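Local coordinates for protein aminofutalosine deaminase (PDB 7LKK) that removes the amino group of aminofutalosine by hydrolysis in the menaquinone pathway, using a metal ion held in its active site, at residues G20-F25 against L34-V39; F75-T80 against L336-E341; I297-S302 against A326-S331. All coordinates share one frame; numbering follows the deposited sequence.

Contact 1. Residues G20-F25 against L34-V39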
loop_
_atom_site.group_PDB
_atom_site.type_symbol
_atom_site.label_atom_id
_atom_site.label_comp_id
_atom_site.label_asym_id
_atom_site.label_seq_id
_atom_site.Cartn_x
_atom_site.Cartn_y
_atom_site.Cartn_z
ATOM N N GLY A 20 -24.014 -17.347 9.525
ATOM C CA GLY A 20 -24.001 -16.099 10.248
ATOM C C GLY A 20 -22.590 -15.768 10.722
ATOM O O GLY A 20 -21.703 -16.621 10.719
ATOM N N ALA A 21 -22.417 -14.514 11.117
ATOM C CA ALA A 21 -21.126 -14.051 11.603
ATOM C C ALA A 21 -21.350 -12.916 12.589
ATOM O O ALA A 21 -22.425 -12.312 12.635
ATOM C CB ALA A 21 -20.216 -13.601 10.451
ATOM N N SER A 22 -20.308 -12.630 13.378
ATOM C CA SER A 22 -20.395 -11.558 14.364
ATOM C C SER A 22 -20.676 -10.216 13.707
ATOM O O SER A 22 -21.327 -9.353 14.307
ATOM C CB SER A 22 -19.100 -11.483 15.176
ATOM O OG SER A 22 -18.808 -12.724 15.791
ATOM N N LEU A 23 -20.187 -10.018 12.487
ATOM C CA LEU A 23 -20.405 -8.795 11.731
ATOM C C LEU A 23 -20.823 -9.172 10.320
ATOM O O LEU A 23 -20.222 -10.064 9.712
ATOM C CB LEU A 23 -19.143 -7.926 11.703
ATOM C CG LEU A 23 -18.682 -7.372 13.053
ATOM C CD1 LEU A 23 -17.212 -6.975 12.994
ATOM C CD2 LEU A 23 -19.543 -6.189 13.464
ATOM N N VAL A 24 -21.852 -8.505 9.810
ATOM C CA VAL A 24 -22.335 -8.706 8.450
ATOM C C VAL A 24 -22.354 -7.356 7.750
ATOM O O VAL A 24 -22.957 -6.402 8.253
ATOM C CB VAL A 24 -23.734 -9.349 8.425
ATOM C CG1 VAL A 24 -24.233 -9.478 6.992
ATOM C CG2 VAL A 24 -23.708 -10.706 9.108
ATOM N N PHE A 25 -21.688 -7.274 6.601
ATOM C CA PHE A 25 -21.689 -6.073 5.773
ATOM C C PHE A 25 -22.724 -6.271 4.673
ATOM O O PHE A 25 -22.542 -7.114 3.787
ATOM C CB PHE A 25 -20.307 -5.808 5.174
ATOM C CG PHE A 25 -19.233 -5.535 6.194
ATOM C CD1 PHE A 25 -19.551 -5.259 7.516
ATOM C CD2 PHE A 25 -17.897 -5.543 5.821
ATOM C CE1 PHE A 25 -18.558 -5.010 8.442
ATOM C CE2 PHE A 25 -16.902 -5.293 6.742
ATOM C CZ PHE A 25 -17.231 -5.024 8.055
ATOM N N LEU A 34 -24.244 -4.979 10.496
ATOM C CA LEU A 34 -25.139 -5.653 11.423
ATOM C C LEU A 34 -24.360 -6.668 12.247
ATOM O O LEU A 34 -23.433 -7.311 11.744
ATOM C CB LEU A 34 -26.285 -6.340 10.677
ATOM C CG LEU A 34 -27.206 -5.379 9.924
ATOM C CD1 LEU A 34 -28.140 -6.133 8.988
ATOM C CD2 LEU A 34 -27.995 -4.527 10.909
ATOM N N GLU A 35 -24.737 -6.798 13.514
ATOM C CA GLU A 35 -24.055 -7.683 14.446
ATOM C C GLU A 35 -24.861 -8.959 14.647
ATOM O O GLU A 35 -26.087 -8.916 14.781
ATOM C CB GLU A 35 -23.824 -6.985 15.788
ATOM C CG GLU A 35 -22.979 -5.721 15.679
ATOM C CD GLU A 35 -22.731 -5.058 17.020
ATOM O OE1 GLU A 35 -23.642 -5.082 17.876
ATOM O OE2 GLU A 35 -21.624 -4.514 17.218
ATOM N N ASP A 36 -24.155 -10.092 14.668
ATOM C CA ASP A 36 -24.751 -11.407 14.913
ATOM C C ASP A 36 -25.913 -11.690 13.965
ATOM O O ASP A 36 -26.946 -12.234 14.359
ATOM C CB ASP A 36 -25.197 -11.542 16.370
ATOM C CG ASP A 36 -24.035 -11.493 17.342
ATOM O OD1 ASP A 36 -22.925 -11.917 16.963
ATOM O OD2 ASP A 36 -24.234 -11.031 18.484
ATOM N N TYR A 37 -25.745 -11.320 12.700
ATOM C CA TYR A 37 -26.776 -11.541 11.697
ATOM C C TYR A 37 -26.444 -12.764 10.851
ATOM O O TYR A 37 -25.309 -13.247 10.823
ATOM C CB TYR A 37 -26.944 -10.309 10.803
ATOM C CG TYR A 37 -28.210 -9.530 11.077
ATOM C CD1 TYR A 37 -28.425 -8.934 12.313
ATOM C CD2 TYR A 37 -29.190 -9.391 10.104
ATOM C CE1 TYR A 37 -29.578 -8.221 12.572
ATOM C CE2 TYR A 37 -30.349 -8.676 10.355
ATOM C CZ TYR A 37 -30.537 -8.096 11.592
ATOM O OH TYR A 37 -31.686 -7.384 11.849
ATOM N N GLY A 38 -27.462 -13.252 10.138
ATOM C CA GLY A 38 -27.329 -14.462 9.360
ATOM C C GLY A 38 -28.074 -14.336 8.041
ATOM O O GLY A 38 -28.850 -13.403 7.834
ATOM N N VAL A 39 -27.804 -15.289 7.155
ATOM C CA VAL A 39 -28.371 -15.294 5.809
ATOM C C VAL A 39 -28.831 -16.707 5.476
ATOM O O VAL A 39 -28.068 -17.665 5.631
ATOM C CB VAL A 39 -27.358 -14.805 4.754
ATOM C CG1 VAL A 39 -27.937 -14.955 3.354
ATOM C CG2 VAL A 39 -26.957 -13.360 5.017
HETATM O O HOH W 1 -20.451 -12.560 18.162
#

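Contact 2. Residues F75-T80 against L336-E341. With FE (Fe (III) ion), chain E.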
loop_
_atom_site.group_PDB
_atom_site.type_symbol
_atom_site.label_atom_id
_atom_site.label_comp_id
_atom_site.label_asym_id
_atom_site.label_seq_id
_atom_site.Cartn_x
_atom_site.Cartn_y
_atom_site.Cartn_z
ATOM N N PHE A 75 -16.517 -10.192 -3.674
ATOM C CA PHE A 75 -16.083 -8.981 -4.348
ATOM C C PHE A 75 -16.329 -9.075 -5.849
ATOM O O PHE A 75 -16.474 -10.159 -6.420
ATOM C CB PHE A 75 -14.599 -8.724 -4.097
ATOM C CG PHE A 75 -14.279 -8.328 -2.686
ATOM C CD1 PHE A 75 -15.027 -7.361 -2.036
ATOM C CD2 PHE A 75 -13.223 -8.919 -2.014
ATOM C CE1 PHE A 75 -14.731 -6.995 -0.737
ATOM C CE2 PHE A 75 -12.919 -8.559 -0.715
ATOM C CZ PHE A 75 -13.676 -7.595 -0.076
ATOM N N ILE A 76 -16.376 -7.909 -6.485
ATOM C CA ILE A 76 -16.388 -7.791 -7.936
ATOM C C ILE A 76 -15.144 -7.010 -8.337
ATOM O O ILE A 76 -14.922 -5.895 -7.847
ATOM C CB ILE A 76 -17.660 -7.101 -8.451
ATOM C CG1 ILE A 76 -18.886 -7.995 -8.235
ATOM C CG2 ILE A 76 -17.515 -6.758 -9.928
ATOM C CD1 ILE A 76 -19.598 -7.759 -6.921
ATOM N N ASN A 77 -14.326 -7.600 -9.204
ATOM C CA ASN A 77 -13.127 -6.958 -9.741
ATOM C C ASN A 77 -13.436 -6.622 -11.197
ATOM O O ASN A 77 -13.309 -7.475 -12.078
ATOM C CB ASN A 77 -11.907 -7.865 -9.603
ATOM C CG ASN A 77 -10.609 -7.155 -9.951
ATOM O OD1 ASN A 77 -10.593 -5.949 -10.192
ATOM N ND2 ASN A 77 -9.513 -7.905 -9.978
ATOM N N ALA A 78 -13.840 -5.376 -11.444
ATOM C CA ALA A 78 -14.487 -5.005 -12.697
ATOM C C ALA A 78 -13.523 -4.771 -13.852
ATOM O O ALA A 78 -13.990 -4.539 -14.973
ATOM C CB ALA A 78 -15.336 -3.747 -12.493
ATOM N N HIS A 79 -12.210 -4.816 -13.623
ATOM C CA HIS A 79 -11.253 -4.498 -14.682
ATOM C C HIS A 79 -9.931 -5.194 -14.388
ATOM O O HIS A 79 -9.196 -4.775 -13.489
ATOM C CB HIS A 79 -11.057 -2.988 -14.799
ATOM C CG HIS A 79 -10.224 -2.576 -15.975
ATOM N ND1 HIS A 79 -10.748 -2.432 -17.242
ATOM C CD2 HIS A 79 -8.908 -2.273 -16.074
ATOM C CE1 HIS A 79 -9.790 -2.058 -18.071
ATOM N NE2 HIS A 79 -8.665 -1.954 -17.388
ATOM N N THR A 80 -9.625 -6.246 -15.146
ATOM C CA THR A 80 -8.327 -6.896 -15.058
ATOM C C THR A 80 -7.928 -7.392 -16.442
ATOM O O THR A 80 -8.770 -7.573 -17.324
ATOM C CB THR A 80 -8.333 -8.053 -14.051
ATOM O OG1 THR A 80 -7.001 -8.561 -13.897
ATOM C CG2 THR A 80 -9.245 -9.168 -14.529
ATOM N N LEU A 336 -2.784 -9.117 -7.622
ATOM C CA LEU A 336 -4.160 -9.177 -8.094
ATOM C C LEU A 336 -5.147 -9.431 -6.964
ATOM O O LEU A 336 -6.340 -9.615 -7.222
ATOM C CB LEU A 336 -4.311 -10.247 -9.178
ATOM C CG LEU A 336 -3.644 -9.929 -10.520
ATOM C CD1 LEU A 336 -4.190 -10.833 -11.613
ATOM C CD2 LEU A 336 -3.832 -8.466 -10.891
ATOM N N SER A 337 -4.676 -9.453 -5.721
ATOM C CA SER A 337 -5.577 -9.456 -4.578
ATOM C C SER A 337 -6.340 -8.139 -4.534
ATOM O O SER A 337 -5.729 -7.068 -4.450
ATOM C CB SER A 337 -4.793 -9.664 -3.286
ATOM O OG SER A 337 -5.560 -9.278 -2.159
ATOM N N LEU A 338 -7.672 -8.209 -4.604
ATOM C CA LEU A 338 -8.460 -6.986 -4.511
ATOM C C LEU A 338 -8.308 -6.338 -3.142
ATOM O O LEU A 338 -8.403 -5.112 -3.022
ATOM C CB LEU A 338 -9.934 -7.268 -4.812
ATOM C CG LEU A 338 -10.799 -6.021 -5.032
ATOM C CD1 LEU A 338 -10.224 -5.143 -6.133
ATOM C CD2 LEU A 338 -12.239 -6.393 -5.346
ATOM N N LEU A 339 -8.054 -7.139 -2.104
ATOM C CA LEU A 339 -7.825 -6.578 -0.776
ATOM C C LEU A 339 -6.554 -5.735 -0.743
ATOM O O LEU A 339 -6.525 -4.675 -0.107
ATOM C CB LEU A 339 -7.758 -7.701 0.258
ATOM C CG LEU A 339 -9.079 -8.437 0.501
ATOM C CD1 LEU A 339 -8.848 -9.745 1.239
ATOM C CD2 LEU A 339 -10.048 -7.555 1.267
ATOM N N ASP A 340 -5.498 -6.189 -1.423
ATOM C CA ASP A 340 -4.301 -5.366 -1.564
ATOM C C ASP A 340 -4.613 -4.070 -2.299
ATOM O O ASP A 340 -4.132 -2.997 -1.916
ATOM C CB ASP A 340 -3.207 -6.141 -2.301
ATOM C CG ASP A 340 -2.592 -7.242 -1.457
ATOM O OD1 ASP A 340 -2.907 -7.324 -0.254
ATOM O OD2 ASP A 340 -1.789 -8.029 -2.002
ATOM N N GLU A 341 -5.427 -4.152 -3.355
ATOM C CA GLU A 341 -5.792 -2.958 -4.113
ATOM C C GLU A 341 -6.590 -1.985 -3.258
ATOM O O GLU A 341 -6.423 -0.764 -3.372
ATOM C CB GLU A 341 -6.593 -3.351 -5.355
ATOM C CG GLU A 341 -6.659 -2.271 -6.421
ATOM C CD GLU A 341 -5.316 -2.019 -7.074
ATOM O OE1 GLU A 341 -4.483 -2.950 -7.106
ATOM O OE2 GLU A 341 -5.088 -0.889 -7.554
HETATM FE FE FE E . -6.786 -1.873 -18.248
#

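Contact 3. Residues I297-S302 against A326-S331. With MCF ((8R)-3-(5-S-methyl-5-thio-beta-D-ribofuranosyl)-3,6,7,8-tetrahydroimidazo[4,5-d][1,3]diazepin-8-ol), chain J.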
loop_
_atom_site.group_PDB
_atom_site.type_symbol
_atom_site.label_atom_id
_atom_site.label_comp_id
_atom_site.label_asym_id
_atom_site.label_seq_id
_atom_site.Cartn_x
_atom_site.Cartn_y
_atom_site.Cartn_z
ATOM N N ILE A 297 -14.336 3.373 -13.247
ATOM C CA ILE A 297 -13.507 2.344 -12.630
ATOM C C ILE A 297 -12.160 2.968 -12.296
ATOM O O ILE A 297 -11.550 3.631 -13.145
ATOM C CB ILE A 297 -13.334 1.124 -13.551
ATOM C CG1 ILE A 297 -14.670 0.727 -14.189
ATOM C CG2 ILE A 297 -12.724 -0.040 -12.779
ATOM C CD1 ILE A 297 -15.702 0.217 -13.208
ATOM N N THR A 298 -11.699 2.766 -11.068
ATOM C CA THR A 298 -10.440 3.336 -10.615
ATOM C C THR A 298 -9.467 2.228 -10.230
ATOM O O THR A 298 -9.851 1.232 -9.609
ATOM C CB THR A 298 -10.661 4.307 -9.443
ATOM O OG1 THR A 298 -9.434 4.982 -9.140
ATOM C CG2 THR A 298 -11.178 3.582 -8.201
ATOM N N CYS A 299 -8.206 2.396 -10.626
ATOM C CA CYS A 299 -7.149 1.419 -10.370
ATOM C C CYS A 299 -5.999 2.143 -9.689
ATOM O O CYS A 299 -5.082 2.645 -10.358
ATOM C CB CYS A 299 -6.701 0.741 -11.664
ATOM S SG CYS A 299 -8.049 0.020 -12.646
ATOM N N PRO A 300 -6.003 2.218 -8.352
ATOM C CA PRO A 300 -5.023 3.078 -7.660
ATOM C C PRO A 300 -3.568 2.695 -7.887
ATOM O O PRO A 300 -2.732 3.585 -8.089
ATOM C CB PRO A 300 -5.418 2.947 -6.177
ATOM C CG PRO A 300 -6.329 1.771 -6.093
ATOM C CD PRO A 300 -7.000 1.647 -7.428
ATOM N N PHE A 301 -3.225 1.405 -7.836
ATOM C CA PHE A 301 -1.819 1.034 -7.968
ATOM C C PHE A 301 -1.322 1.246 -9.393
ATOM O O PHE A 301 -0.214 1.753 -9.601
ATOM C CB PHE A 301 -1.603 -0.416 -7.532
ATOM C CG PHE A 301 -0.238 -0.676 -6.955
ATOM C CD1 PHE A 301 0.832 -0.980 -7.781
ATOM C CD2 PHE A 301 -0.024 -0.609 -5.588
ATOM C CE1 PHE A 301 2.089 -1.217 -7.255
ATOM C CE2 PHE A 301 1.233 -0.844 -5.054
ATOM C CZ PHE A 301 2.291 -1.148 -5.888
ATOM N N SER A 302 -2.132 0.873 -10.386
ATOM C CA SER A 302 -1.764 1.122 -11.776
ATOM C C SER A 302 -1.588 2.611 -12.045
ATOM O O SER A 302 -0.636 3.017 -12.722
ATOM C CB SER A 302 -2.817 0.524 -12.709
ATOM O OG SER A 302 -2.614 0.950 -14.043
ATOM N N ALA A 326 -10.724 -1.541 -8.955
ATOM C CA ALA A 326 -10.260 -2.724 -9.664
ATOM C C ALA A 326 -8.739 -2.796 -9.630
ATOM O O ALA A 326 -8.048 -1.792 -9.442
ATOM C CB ALA A 326 -10.748 -2.738 -11.121
ATOM N N THR A 327 -8.224 -4.012 -9.824
ATOM C CA THR A 327 -6.793 -4.276 -9.710
ATOM C C THR A 327 -6.019 -3.950 -10.978
ATOM O O THR A 327 -4.792 -3.810 -10.910
ATOM C CB THR A 327 -6.550 -5.748 -9.368
ATOM O OG1 THR A 327 -7.087 -6.576 -10.411
ATOM C CG2 THR A 327 -7.213 -6.111 -8.051
ATOM N N ASP A 328 -6.697 -3.846 -12.123
ATOM C CA ASP A 328 -6.040 -3.875 -13.427
ATOM C C ASP A 328 -5.307 -5.205 -13.566
ATOM O O ASP A 328 -5.628 -6.170 -12.862
ATOM C CB ASP A 328 -5.085 -2.686 -13.605
ATOM C CG ASP A 328 -5.222 -2.022 -14.964
ATOM O OD1 ASP A 328 -5.822 -2.637 -15.867
ATOM O OD2 ASP A 328 -4.722 -0.889 -15.130
ATOM N N GLY A 329 -4.330 -5.280 -14.461
ATOM C CA GLY A 329 -3.546 -6.481 -14.632
ATOM C C GLY A 329 -2.173 -6.365 -13.987
ATOM O O GLY A 329 -1.749 -5.302 -13.544
ATOM N N LEU A 330 -1.478 -7.506 -13.937
ATOM C CA LEU A 330 -0.091 -7.511 -13.488
ATOM C C LEU A 330 0.831 -6.785 -14.459
ATOM O O LEU A 330 2.012 -6.607 -14.151
ATOM C CB LEU A 330 0.391 -8.947 -13.274
ATOM C CG LEU A 330 -0.224 -9.669 -12.072
ATOM C CD1 LEU A 330 0.288 -11.099 -11.964
ATOM C CD2 LEU A 330 0.051 -8.901 -10.785
ATOM N N SER A 331 0.322 -6.383 -15.627
ATOM C CA SER A 331 1.058 -5.473 -16.495
ATOM C C SER A 331 1.243 -4.101 -15.860
ATOM O O SER A 331 2.110 -3.339 -16.301
ATOM C CB SER A 331 0.337 -5.333 -17.837
ATOM O OG SER A 331 -1.070 -5.347 -17.662
HETATM O O8 MCF J . -5.428 -0.468 -18.412
HETATM C C8 MCF J . -4.064 -0.750 -18.235
HETATM C C7 MCF J . -3.173 0.456 -18.514
HETATM N N6 MCF J . -3.749 1.295 -19.536
HETATM C C5 MCF J . -4.196 0.701 -20.776
HETATM N N4 MCF J . -4.141 -0.716 -21.116
HETATM C C10 MCF J . -3.634 -1.927 -20.424
HETATM C C9 MCF J . -3.601 -1.981 -19.043
HETATM N N1 MCF J . -3.118 -3.166 -18.701
HETATM C C2 MCF J . -2.859 -3.873 -19.799
HETATM N N3 MCF J . -3.187 -3.114 -20.848
HETATM C C1S MCF J . -3.020 -3.570 -22.263
HETATM C C2S MCF J . -4.213 -3.215 -23.181
HETATM O O2S MCF J . -5.197 -4.153 -23.077
HETATM O O4S MCF J . -2.026 -2.970 -22.801
HETATM C C4S MCF J . -2.323 -2.949 -24.393
HETATM C C3S MCF J . -3.577 -3.258 -24.565
HETATM O O3S MCF J . -3.675 -4.653 -25.126
HETATM C C5S MCF J . -2.038 -1.561 -24.940
HETATM S S5S MCF J . -1.498 -1.687 -26.669
HETATM C C6S MCF J . -1.710 -0.075 -27.479
HETATM O O HOH W 2 -4.371 -0.838 -10.050
#

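Contact 1. Residues G20-F25 against L34-V39
The carbonyl O of L34 accepts a hydrogen bond from the backbone N of V24 at 2.8 Å, and the CA of L23 adds a C-H contact to the same oxygen. V24 answers through its own O, which accepts the N of L34 at 3.0 Å. Beyond this pair both strands turn a corner. The O of S22 is met by the N of D36 at 2.9 Å, a donor well above the carbonyl plane, and by the CA of E35; D36 sits in a left-handed backbone conformation there. A water spans the corner from S22 OG to D36 OD1, while S22 OG also bonds the N of N68. With V24 CG1 anti to the backbone N (chi1 177°), branch CG2 is left to meet Y37 CB at 3.7 Å, the two side chains crossing nearly at right angles. Past the corner, G20 has no side chain to collide with the O of Y37, which suits the close approach of its CA to that of G38, 3.8 Å. A bent antiparallel beta hairpin results, running from the four-stranded N-terminal sheet to the strand beside 69-80, within the kind of beta domain that accompanies the barrel in many amidohydrolases.

Contact 2. Residues F75-T80 against L336-E341
F75 and L338 meet most closely through aliphatic carbon: CD2 of L338 lies 3.5 Å from CB of F75. The same methyl also approaches the backbone O of I76, so one leucine branch touches both the phenylalanine and the backbone of the next residue. L338 gets there because CG is anti to the backbone N (chi1 -168°), which sends the side chain from the first turn of its helix toward the strand. L339 meets the far end of the same ring obliquely, its CD2 standing 3.6 Å from F75 CE2, with the two side chains crossing at about a right angle. Large apolar groups suit this end, which is buried and further covered by V130 and A364.

The pieces joined are the first strand of the TIM barrel and the start of the helix that follows its eighth strand. Toward the metal end the fit slackens. N77 slides past L338 antiparallel to it, OD1 no nearer than 4.2 Å to CD1, and its amide ND2 is engaged by Q125 and T327 instead. A78 has near-helical backbone angles (psi -5°), which shifts the alternation of the strand, and T80 again points toward the 336-341 segment, at L336 just before the helix. Its OG1 is 4.3 Å from L336 CD1 and bonds the O of D328. H79 belongs to the active site, where its NE2 binds the iron at 2.1 Å together with H81, H221 and D328.

The helix start is more open to solvent. S337, partly exposed, is the N-cap, its OG accepting the N of D340 at 3.2 Å, a task for which a short hydroxyl is well sized; D340 is also partly exposed.

Contact 3. Residues I297-S302 against A326-S331
I297 and A326 touch methyl to methyl, CG2 of the isoleucine 3.7 Å from CB of the alanine. I297 CG2 lies anti to the backbone N, which directs this branch at the loop. A326 N bonds the O of T298 at 3.0 Å, continuing the pairing of the two strands; the small alanine methyl fits between I297 and C299 SG. C299, at the N-cap position of the next helix, lays its sulfur alongside the loop: SG is 4.1 Å from CB of A326 and equally far from CB of D328, while its CA makes a C-H contact with A326 O. One turn on, S302 swings OG anti to the backbone N (chi1 170°) and brings it to 3.0 Å from OD2 of D328, both oxygens also being weakly bonded to S332 OG. T327 points the other way; its OG1 donates to the O of D328 at 2.9 Å, on a lone pair, which steadies the loop where D328 takes a positive phi. D328, a ligand of the iron, turns OD1 to the metal, while OD2 stands 3.2 Å from C8 of the bound coformycin analogue; S331 OG approaches C2 of the same ligand. Strand 294-298 runs parallel between strands 269-275 and 323-325, I297 packing on L272 and V274, while P300 rests on helix 338-348 and F301 reaches L407 of the second subunit.

Overall arrangement
From the N terminus, contact 1 comes first and closes a short hairpin, well before the other two begin. Its strand 23-25 pairs in parallel with strand 69-80, which the chain reaches only after completing the small sheet, and whose far end belongs to contact 2. Contact 2 then spans most of the barrel, joining that strand to the helix after the eighth. Contact 3 falls wholly within this long loop and links the end of the seventh strand to the loop after the eighth. Contacts 2 and 3 touch, their centres 8 Å apart, and between them supply two of the four iron ligands; contact 1 lies away from the metal.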